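Local coordinates for protein putative cell surface hydrolase (Lactobacillus plantarum, PDB 3LP5) that is probably a cell-surface serine hydrolase of the alpha/beta-hydrolase fold, although its substrate and exact reaction are not known, at residues Q17-S22 / A210-S215; K79-L84 / E117-E122; K153-Y158 / K192-D197. All blocks are in the same frame, centred on the assembly; numbering follows the deposited sequence.

Contact 1: Q17-S22 / A210-S215; sequences QNRFDS and ANTAHS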
loop_
_atom_site.group_PDB
_atom_site.type_symbol
_atom_site.label_atom_id
_atom_site.label_comp_id
_atom_site.label_asym_id
_atom_site.label_seq_id
_atom_site.Cartn_x
_atom_site.Cartn_y
_atom_site.Cartn_z
ATOM N N GLN A 17 11.313 -1.773 -7.120
ATOM C CA GLN A 17 10.559 -1.351 -8.343
ATOM C C GLN A 17 10.174 -2.498 -9.325
ATOM O O GLN A 17 9.055 -2.512 -9.850
ATOM C CB GLN A 17 11.245 -0.196 -9.113
ATOM C CG GLN A 17 10.327 0.619 -10.055
ATOM C CD GLN A 17 9.186 1.304 -9.284
ATOM O OE1 GLN A 17 9.424 2.032 -8.299
ATOM N NE2 GLN A 17 7.933 1.030 -9.697
ATOM N N ASN A 18 11.098 -3.412 -9.605
ATOM C CA ASN A 18 10.805 -4.535 -10.498
ATOM C C ASN A 18 9.595 -5.356 -9.992
ATOM O O ASN A 18 8.677 -5.675 -10.796
ATOM C CB ASN A 18 12.044 -5.444 -10.731
ATOM C CG ASN A 18 12.947 -4.968 -11.926
ATOM O OD1 ASN A 18 14.140 -5.381 -12.062
ATOM N ND2 ASN A 18 12.380 -4.126 -12.794
ATOM N N ARG A 19 9.592 -5.689 -8.683
ATOM C CA ARG A 19 8.469 -6.392 -8.086
ATOM C C ARG A 19 7.172 -5.608 -8.286
ATOM O O ARG A 19 6.172 -6.148 -8.793
ATOM C CB ARG A 19 8.674 -6.685 -6.600
ATOM C CG ARG A 19 7.585 -7.605 -6.095
ATOM C CD ARG A 19 7.432 -7.645 -4.576
ATOM N NE ARG A 19 8.596 -8.197 -3.879
ATOM C CZ ARG A 19 8.748 -9.479 -3.590
ATOM N NH1 ARG A 19 7.836 -10.390 -3.941
ATOM N NH2 ARG A 19 9.823 -9.869 -2.962
ATOM N N PHE A 20 7.173 -4.338 -7.888
ATOM C CA PHE A 20 5.980 -3.480 -8.107
ATOM C C PHE A 20 5.438 -3.534 -9.546
ATOM O O PHE A 20 4.240 -3.797 -9.747
ATOM C CB PHE A 20 6.255 -2.052 -7.671
ATOM C CG PHE A 20 5.034 -1.158 -7.636
ATOM C CD1 PHE A 20 4.138 -1.216 -6.560
ATOM C CD2 PHE A 20 4.803 -0.257 -8.666
ATOM C CE1 PHE A 20 3.041 -0.369 -6.492
ATOM C CE2 PHE A 20 3.702 0.616 -8.665
ATOM C CZ PHE A 20 2.795 0.571 -7.557
ATOM N N ASP A 21 6.300 -3.296 -10.535
ATOM C CA ASP A 21 5.897 -3.266 -11.937
ATOM C C ASP A 21 5.348 -4.639 -12.369
ATOM O O ASP A 21 4.361 -4.719 -13.081
ATOM C CB ASP A 21 7.088 -2.899 -12.826
ATOM C CG ASP A 21 7.497 -1.388 -12.690
ATOM O OD1 ASP A 21 6.928 -0.655 -11.830
ATOM O OD2 ASP A 21 8.382 -0.936 -13.461
ATOM N N SER A 22 5.995 -5.697 -11.917
ATOM C CA SER A 22 5.522 -7.030 -12.189
ATOM C C SER A 22 4.147 -7.279 -11.606
ATOM O O SER A 22 3.289 -7.858 -12.294
ATOM C CB SER A 22 6.496 -8.072 -11.650
ATOM O OG SER A 22 7.679 -8.021 -12.428
ATOM N N ALA A 210 8.200 -12.344 0.759
ATOM C CA ALA A 210 7.622 -11.012 0.472
ATOM C C ALA A 210 8.478 -9.882 1.025
ATOM O O ALA A 210 8.384 -8.759 0.534
ATOM C CB ALA A 210 6.147 -10.862 0.944
ATOM N N ASN A 211 9.364 -10.174 1.985
ATOM C CA ASN A 211 10.203 -9.117 2.585
ATOM C C ASN A 211 11.436 -8.767 1.727
ATOM O O ASN A 211 12.142 -7.814 2.053
ATOM C CB ASN A 211 10.724 -9.546 3.973
ATOM C CG ASN A 211 9.621 -9.579 5.032
ATOM O OD1 ASN A 211 8.480 -9.203 4.774
ATOM N ND2 ASN A 211 9.959 -10.103 6.212
ATOM N N THR A 212 11.740 -9.597 0.703
ATOM C CA THR A 212 12.941 -9.390 -0.098
ATOM C C THR A 212 12.616 -8.383 -1.166
ATOM O O THR A 212 11.468 -8.320 -1.642
ATOM C CB THR A 212 13.403 -10.698 -0.819
ATOM O OG1 THR A 212 12.298 -11.214 -1.593
ATOM C CG2 THR A 212 13.797 -11.727 0.186
ATOM N N ALA A 213 13.627 -7.610 -1.543
ATOM C CA ALA A 213 13.520 -6.621 -2.631
ATOM C C ALA A 213 13.319 -7.301 -3.981
ATOM O O ALA A 213 12.446 -6.928 -4.752
ATOM C CB ALA A 213 14.791 -5.766 -2.676
ATOM N N HIS A 214 14.158 -8.291 -4.258
ATOM C CA HIS A 214 14.120 -9.061 -5.506
ATOM C C HIS A 214 12.997 -10.091 -5.460
ATOM O O HIS A 214 13.028 -11.034 -4.687
ATOM C CB HIS A 214 15.463 -9.768 -5.711
ATOM C CG HIS A 214 16.520 -8.908 -6.341
ATOM N ND1 HIS A 214 16.436 -7.527 -6.402
ATOM C CD2 HIS A 214 17.708 -9.235 -6.913
ATOM C CE1 HIS A 214 17.523 -7.052 -6.997
ATOM N NE2 HIS A 214 18.312 -8.065 -7.316
ATOM N N SER A 215 12.008 -9.937 -6.291
ATOM C CA SER A 215 10.874 -10.838 -6.269
ATOM C C SER A 215 11.183 -12.144 -6.996
ATOM O O SER A 215 12.239 -12.294 -7.616
ATOM C CB SER A 215 9.761 -10.174 -7.074
ATOM O OG SER A 215 10.309 -9.822 -8.384
HETATM O O HOH W 1 12.460 -5.846 -7.193
#
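Arg19 lays its aliphatic stem along Ser215, with CG 3.5 Å from Ser215 CB, and the guanidinium group runs on past the same residue. In the alpha/beta-hydrolase fold this joins the start of helix 17-30 to the loop after strand 201-206, the loop that in relatives usually carries the catalytic histidine. Ser215 CA lies over one face of the guanidinium and Ala210 O over the opposite one, both toward the rim. CG stands anti to the backbone N (chi1 -171°) and the chain bends at chi3, which carries the flat group across to Thr212. There Arg19 NH2 donates to Thr212 O over 2.6 Å, fairly straight at 155°; the oxygen lies near the guanidinium plane, but the donor stands above the plane of the carbonyl. Arginine suits the place because its long stem packs while its tip serves several acceptors: NH2 also makes a weak bond to Gly209 O, and NH1 a weak one to Asn220 OD1. Thr212 OG1 has its own firmer partner in Gly209 O. NE, by contrast, is buried with no polar partner. A water bridges Arg19 N (3.2 Å) and Ala213 O (2.7 Å), accepting from the former.

Contact 2: K79-L84 / E117-E122; sequences KQAVWL and ERYLKE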
loop_
_atom_site.group_PDB
_atom_site.type_symbol
_atom_site.label_atom_id
_atom_site.label_comp_id
_atom_site.label_asym_id
_atom_site.label_seq_id
_atom_site.Cartn_x
_atom_site.Cartn_y
_atom_site.Cartn_z
ATOM N N LYS A 79 8.501 13.585 3.585
ATOM C CA LYS A 79 8.197 14.331 2.327
ATOM C C LYS A 79 7.271 13.590 1.384
ATOM O O LYS A 79 6.451 14.216 0.725
ATOM C CB LYS A 79 9.494 14.662 1.542
ATOM C CG LYS A 79 10.477 15.522 2.315
ATOM C CD LYS A 79 11.807 15.643 1.594
ATOM C CE LYS A 79 12.908 16.204 2.517
ATOM N NZ LYS A 79 14.002 16.833 1.695
ATOM N N GLN A 80 7.453 12.279 1.251
ATOM C CA GLN A 80 6.594 11.493 0.346
ATOM C C GLN A 80 5.143 11.497 0.790
ATOM O O GLN A 80 4.235 11.448 -0.039
ATOM C CB GLN A 80 7.140 10.060 0.145
ATOM C CG GLN A 80 8.549 10.089 -0.563
ATOM C CD GLN A 80 9.504 8.946 -0.057
ATOM O OE1 GLN A 80 9.150 8.179 0.830
ATOM N NE2 GLN A 80 10.687 8.827 -0.660
ATOM N N ALA A 81 4.920 11.590 2.093
ATOM C CA ALA A 81 3.537 11.698 2.599
ATOM C C ALA A 81 2.897 13.020 2.235
ATOM O O ALA A 81 1.752 13.032 1.888
ATOM C CB ALA A 81 3.477 11.444 4.095
ATOM N N VAL A 82 3.682 14.106 2.218
ATOM C CA VAL A 82 3.224 15.388 1.709
ATOM C C VAL A 82 3.018 15.351 0.233
ATOM O O VAL A 82 2.020 15.851 -0.246
ATOM C CB VAL A 82 4.207 16.471 2.038
ATOM C CG1 VAL A 82 3.778 17.812 1.412
ATOM C CG2 VAL A 82 4.382 16.579 3.599
ATOM N N TRP A 83 3.973 14.809 -0.531
ATOM C CA TRP A 83 3.755 14.638 -1.959
ATOM C C TRP A 83 2.518 13.777 -2.298
ATOM O O TRP A 83 1.773 14.053 -3.277
ATOM C CB TRP A 83 5.033 14.042 -2.617
ATOM C CG TRP A 83 6.221 15.027 -2.595
ATOM C CD1 TRP A 83 6.169 16.367 -2.756
ATOM C CD2 TRP A 83 7.618 14.680 -2.468
ATOM N NE1 TRP A 83 7.465 16.918 -2.659
ATOM C CE2 TRP A 83 8.364 15.891 -2.499
ATOM C CE3 TRP A 83 8.319 13.451 -2.349
ATOM C CZ2 TRP A 83 9.775 15.907 -2.359
ATOM C CZ3 TRP A 83 9.718 13.476 -2.176
ATOM C CH2 TRP A 83 10.433 14.680 -2.225
ATOM N N LEU A 84 2.293 12.717 -1.521
ATOM C CA LEU A 84 1.089 11.870 -1.730
ATOM C C LEU A 84 -0.184 12.686 -1.564
ATOM O O LEU A 84 -1.152 12.585 -2.349
ATOM C CB LEU A 84 1.057 10.702 -0.719
ATOM C CG LEU A 84 -0.185 9.747 -0.835
ATOM C CD1 LEU A 84 -0.492 9.292 -2.290
ATOM C CD2 LEU A 84 0.024 8.498 0.011
ATOM N N GLU A 117 -3.138 9.000 8.583
ATOM C CA GLU A 117 -3.188 9.465 9.980
ATOM C C GLU A 117 -3.279 10.990 10.043
ATOM O O GLU A 117 -3.946 11.503 10.937
ATOM C CB GLU A 117 -1.900 9.098 10.746
ATOM C CG GLU A 117 -1.764 7.644 10.996
ATOM C CD GLU A 117 -0.455 7.293 11.656
ATOM O OE1 GLU A 117 0.512 8.015 11.474
ATOM O OE2 GLU A 117 -0.392 6.303 12.385
ATOM N N ARG A 118 -2.572 11.686 9.128
ATOM C CA ARG A 118 -2.379 13.143 9.214
ATOM C C ARG A 118 -3.089 13.994 8.161
ATOM O O ARG A 118 -3.501 15.138 8.461
ATOM C CB ARG A 118 -0.887 13.459 9.202
ATOM C CG ARG A 118 -0.134 12.755 10.330
ATOM C CD ARG A 118 1.227 13.355 10.477
ATOM N NE ARG A 118 1.151 14.526 11.357
ATOM C CZ ARG A 118 2.202 15.241 11.751
ATOM N NH1 ARG A 118 3.410 14.892 11.320
ATOM N NH2 ARG A 118 2.046 16.289 12.597
ATOM N N TYR A 119 -3.242 13.460 6.938
ATOM C CA TYR A 119 -3.585 14.333 5.811
ATOM C C TYR A 119 -4.902 14.009 5.142
ATOM O O TYR A 119 -5.497 14.861 4.473
ATOM C CB TYR A 119 -2.447 14.305 4.771
ATOM C CG TYR A 119 -1.112 14.719 5.358
ATOM C CD1 TYR A 119 -1.035 15.778 6.248
ATOM C CD2 TYR A 119 0.085 14.019 5.017
ATOM C CE1 TYR A 119 0.200 16.136 6.832
ATOM C CE2 TYR A 119 1.303 14.389 5.581
ATOM C CZ TYR A 119 1.343 15.447 6.467
ATOM O OH TYR A 119 2.537 15.869 6.975
ATOM N N LEU A 120 -5.373 12.787 5.287
ATOM C CA LEU A 120 -6.659 12.466 4.619
ATOM C C LEU A 120 -7.842 13.335 5.145
ATOM O O LEU A 120 -8.719 13.746 4.346
ATOM C CB LEU A 120 -6.975 10.958 4.684
ATOM C CG LEU A 120 -8.371 10.566 4.174
ATOM C CD1 LEU A 120 -8.441 10.763 2.675
ATOM C CD2 LEU A 120 -8.774 9.154 4.572
ATOM N N LYS A 121 -7.870 13.626 6.449
ATOM C CA LYS A 121 -8.876 14.568 7.012
ATOM C C LYS A 121 -8.946 15.924 6.265
ATOM O O LYS A 121 -9.862 16.654 6.502
ATOM C CB LYS A 121 -8.611 14.843 8.490
ATOM C CG LYS A 121 -7.311 15.647 8.724
ATOM C CD LYS A 121 -7.122 15.864 10.211
ATOM C CE LYS A 121 -5.656 15.941 10.633
ATOM N NZ LYS A 121 -5.660 16.800 11.825
ATOM N N GLU A 122 -7.998 16.260 5.379
ATOM C CA GLU A 122 -8.081 17.529 4.637
ATOM C C GLU A 122 -9.016 17.415 3.465
ATOM O O GLU A 122 -9.394 18.443 2.926
ATOM C CB GLU A 122 -6.711 18.032 4.119
ATOM C CG GLU A 122 -5.685 18.360 5.230
ATOM C CD GLU A 122 -4.266 18.678 4.709
ATOM O OE1 GLU A 122 -4.064 18.993 3.510
ATOM O OE2 GLU A 122 -3.336 18.632 5.537
#
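Tyr119 reaches from segment 117-122 to the flank of helix 74-92, where it meets Ala81 and Val82. Its CB already points toward that helix, and with CG anti to the carbonyl carbon (chi1 -57°) the ring is carried on in the same direction. One long side of the ring then does the touching. Tyr119 CD2 comes first, 3.7 Å from Ala81 O, a carbonyl that approaches the ring at a slant. Tyr119 CE2, one atom further out, is 4.0 Å from Ala81 CB, which lies in the ring plane at its edge. At the tip, Tyr119 OH is 3.9 Å from Val82 CG2, an apolar neighbour, and the same methyl is 4.3 Å from Tyr119 CE2. One face of the ring is partly covered from its own segment by Arg118 CB. The small alanine lets the ring edge come close to the helix backbone, while the branched valine lies alongside the hydroxyl end. No hydrogen bond crosses between the segments, although Glu122 OE1 accepts from Asn85 ND2, one residue past segment 79-84, and Ala81 also packs on Leu114. A bound sodium ion lies about 5 Å from the side chain of Val82. The contact adds to the packing of two helices on one side of the central sheet, which link strands successive in the chain, as in the three-layer alpha/beta/alpha sandwich of the alpha/beta hydrolases.

Contact 3: K153-Y158 / K192-D197; sequences KELYRY and KYIFQD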
loop_
_atom_site.group_PDB
_atom_site.type_symbol
_atom_site.label_atom_id
_atom_site.label_comp_id
_atom_site.label_asym_id
_atom_site.label_seq_id
_atom_site.Cartn_x
_atom_site.Cartn_y
_atom_site.Cartn_z
ATOM N N LYS A 153 7.933 5.762 15.880
ATOM C CA LYS A 153 7.430 6.708 16.928
ATOM C C LYS A 153 6.432 7.675 16.298
ATOM O O LYS A 153 5.396 7.951 16.899
ATOM C CB LYS A 153 8.590 7.473 17.582
ATOM C CG LYS A 153 9.360 6.569 18.610
ATOM C CD LYS A 153 10.505 7.365 19.312
ATOM C CE LYS A 153 11.490 6.439 20.022
ATOM N NZ LYS A 153 12.637 7.228 20.613
ATOM N N GLU A 154 6.705 8.125 15.074
ATOM C CA GLU A 154 5.826 9.067 14.431
ATOM C C GLU A 154 4.555 8.349 13.960
ATOM O O GLU A 154 3.481 8.842 14.206
ATOM C CB GLU A 154 6.529 9.776 13.255
ATOM C CG GLU A 154 5.604 10.784 12.520
ATOM C CD GLU A 154 6.185 11.429 11.265
ATOM O OE1 GLU A 154 7.082 10.862 10.568
ATOM O OE2 GLU A 154 5.688 12.494 10.910
ATOM N N LEU A 155 4.655 7.186 13.320
ATOM C CA LEU A 155 3.427 6.426 12.949
ATOM C C LEU A 155 2.586 6.021 14.165
ATOM O O LEU A 155 1.363 5.990 14.066
ATOM C CB LEU A 155 3.743 5.172 12.172
ATOM C CG LEU A 155 4.584 5.415 10.911
ATOM C CD1 LEU A 155 5.078 4.096 10.296
ATOM C CD2 LEU A 155 3.650 6.104 9.875
ATOM N N TYR A 156 3.227 5.741 15.297
ATOM C CA TYR A 156 2.435 5.267 16.451
ATOM C C TYR A 156 1.789 6.471 17.093
ATOM O O TYR A 156 0.625 6.450 17.487
ATOM C CB TYR A 156 3.378 4.601 17.440
ATOM C CG TYR A 156 2.725 3.946 18.610
ATOM C CD1 TYR A 156 1.966 2.790 18.443
ATOM C CD2 TYR A 156 2.893 4.456 19.900
ATOM C CE1 TYR A 156 1.363 2.125 19.556
ATOM C CE2 TYR A 156 2.288 3.814 21.035
ATOM C CZ TYR A 156 1.500 2.660 20.842
ATOM O OH TYR A 156 0.910 2.027 21.958
ATOM N N ARG A 157 2.522 7.575 17.130
ATOM C CA ARG A 157 1.996 8.783 17.773
ATOM C C ARG A 157 0.722 9.296 17.100
ATOM O O ARG A 157 -0.152 9.885 17.762
ATOM C CB ARG A 157 3.040 9.917 17.757
ATOM C CG ARG A 157 2.573 11.128 18.611
ATOM C CD ARG A 157 3.287 12.460 18.256
ATOM N NE ARG A 157 2.435 13.685 18.428
ATOM C CZ ARG A 157 1.337 13.858 19.214
ATOM N NH1 ARG A 157 0.834 12.903 20.013
ATOM N NH2 ARG A 157 0.725 15.045 19.208
ATOM N N TYR A 158 0.622 9.136 15.786
ATOM C CA TYR A 158 -0.553 9.656 15.114
ATOM C C TYR A 158 -1.598 8.604 14.737
ATOM O O TYR A 158 -2.520 8.898 13.952
ATOM C CB TYR A 158 -0.167 10.491 13.871
ATOM C CG TYR A 158 0.613 11.685 14.276
ATOM C CD1 TYR A 158 -0.012 12.704 15.006
ATOM C CD2 TYR A 158 1.987 11.777 14.017
ATOM C CE1 TYR A 158 0.690 13.812 15.416
ATOM C CE2 TYR A 158 2.707 12.894 14.427
ATOM C CZ TYR A 158 2.037 13.894 15.123
ATOM O OH TYR A 158 2.681 14.999 15.555
ATOM N N LYS A 192 1.123 -4.100 13.569
ATOM C CA LYS A 192 -0.018 -4.420 14.424
ATOM C C LYS A 192 -0.189 -3.425 15.581
ATOM O O LYS A 192 -1.316 -3.178 16.027
ATOM C CB LYS A 192 0.094 -5.828 14.952
ATOM C CG LYS A 192 1.124 -5.910 16.054
ATOM C CD LYS A 192 1.616 -7.355 16.454
ATOM C CE LYS A 192 0.583 -8.416 16.290
ATOM N NZ LYS A 192 0.929 -9.623 17.182
ATOM N N TYR A 193 0.901 -2.811 16.065
ATOM C CA TYR A 193 0.781 -1.783 17.122
ATOM C C TYR A 193 0.128 -0.490 16.657
ATOM O O TYR A 193 -0.495 0.219 17.455
ATOM C CB TYR A 193 2.163 -1.444 17.767
ATOM C CG TYR A 193 2.929 -2.663 18.185
ATOM C CD1 TYR A 193 2.361 -3.593 19.052
ATOM C CD2 TYR A 193 4.199 -2.913 17.672
ATOM C CE1 TYR A 193 3.040 -4.737 19.414
ATOM C CE2 TYR A 193 4.902 -4.042 18.050
ATOM C CZ TYR A 193 4.307 -4.953 18.914
ATOM O OH TYR A 193 4.980 -6.101 19.283
ATOM N N ILE A 194 0.279 -0.187 15.392
ATOM C CA ILE A 194 -0.355 0.962 14.771
ATOM C C ILE A 194 -1.843 0.665 14.538
ATOM O O ILE A 194 -2.718 1.441 14.909
ATOM C CB ILE A 194 0.356 1.312 13.480
ATOM C CG1 ILE A 194 1.733 1.912 13.816
ATOM C CG2 ILE A 194 -0.394 2.463 12.725
ATOM C CD1 ILE A 194 2.799 1.602 12.765
ATOM N N PHE A 195 -2.148 -0.491 13.993
ATOM C CA PHE A 195 -3.489 -0.731 13.448
ATOM C C PHE A 195 -4.486 -1.381 14.407
ATOM O O PHE A 195 -5.643 -1.001 14.357
ATOM C CB PHE A 195 -3.399 -1.519 12.150
ATOM C CG PHE A 195 -2.762 -0.727 11.035
ATOM C CD1 PHE A 195 -3.388 0.402 10.527
ATOM C CD2 PHE A 195 -1.543 -1.096 10.510
ATOM C CE1 PHE A 195 -2.803 1.145 9.486
ATOM C CE2 PHE A 195 -0.960 -0.360 9.468
ATOM C CZ PHE A 195 -1.612 0.759 8.964
ATOM N N GLN A 196 -4.063 -2.306 15.289
ATOM C CA GLN A 196 -5.041 -3.123 15.993
ATOM C C GLN A 196 -5.804 -2.168 16.940
ATOM O O GLN A 196 -5.216 -1.312 17.629
ATOM C CB GLN A 196 -4.409 -4.271 16.843
ATOM C CG GLN A 196 -3.689 -5.362 16.060
ATOM C CD GLN A 196 -3.086 -6.520 16.957
ATOM O OE1 GLN A 196 -2.237 -6.324 17.953
ATOM N NE2 GLN A 196 -3.501 -7.722 16.595
ATOM N N ASP A 197 -7.113 -2.312 16.962
ATOM C CA ASP A 197 -7.950 -1.378 17.765
ATOM C C ASP A 197 -7.936 0.110 17.357
ATOM O O ASP A 197 -8.498 0.936 18.063
ATOM C CB ASP A 197 -7.719 -1.565 19.261
ATOM C CG ASP A 197 -8.479 -2.824 19.811
ATOM O OD1 ASP A 197 -8.702 -3.789 19.053
ATOM O OD2 ASP A 197 -8.894 -2.844 20.992
#
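Tyr193 O is approached by the ring edge of Tyr156, whose CE1 lies 3.4 Å and CD1 3.7 Å from it, with the oxygen near the ring plane. Carbons with slightly positive hydrogens thus face a carbonyl oxygen, a weakly polar contact. Tyr156 can present this edge because CG stands anti to its backbone N (chi1 -174°), which swings the ring toward helix 191-195; CE1 also reaches Tyr193 CB at 4.1 Å. Deeper in, Ile194 stretches its longer branch toward Leu155: CD1 rests 3.7 Å from Leu155 CB and 4.2 Å from Leu155 CD1. Both are buried beside Tyr138, a place suited to branched aliphatic residues. Tyr156 suits the more exposed margin; its ring also makes a cation-pi contact with Arg159 and meets Phe152. Helix 150-157 belongs to the connection between strands 127-134 and 167-172, a position where many alpha/beta hydrolases carry lid or cap elements, and helix 191-195 to the next connection, before strand 201-206. As no hydrogen bond or salt bridge crosses between the two segments, their cohesion probably rests on dispersion and the hydrophobic effect, with the ring edge against Tyr193 O adding a small electrostatic share.

Contacts 2 and 3 are neighbours, with centres 16 Å apart, and they touch: Arg118 of contact 2 makes a cation-pi contact with Tyr158 of contact 3, and Arg118 NH1 forms a long, weak ion pair with Glu154 OE2 (3.3 Å). Contact 1 stands apart, its centre about 25 Å from each of the others, and lies across the centre of the chain from contact 2. Along the sequence it closes a loop that holds both of them, one after the other. Contact 1 lies near the presumed active site: Arg19 touches His105, beside Ser106 in a GxSxG pattern consistent with a nucleophile elbow, but does not touch Ser106 itself; from there helix 107-118 leads toward contact 2.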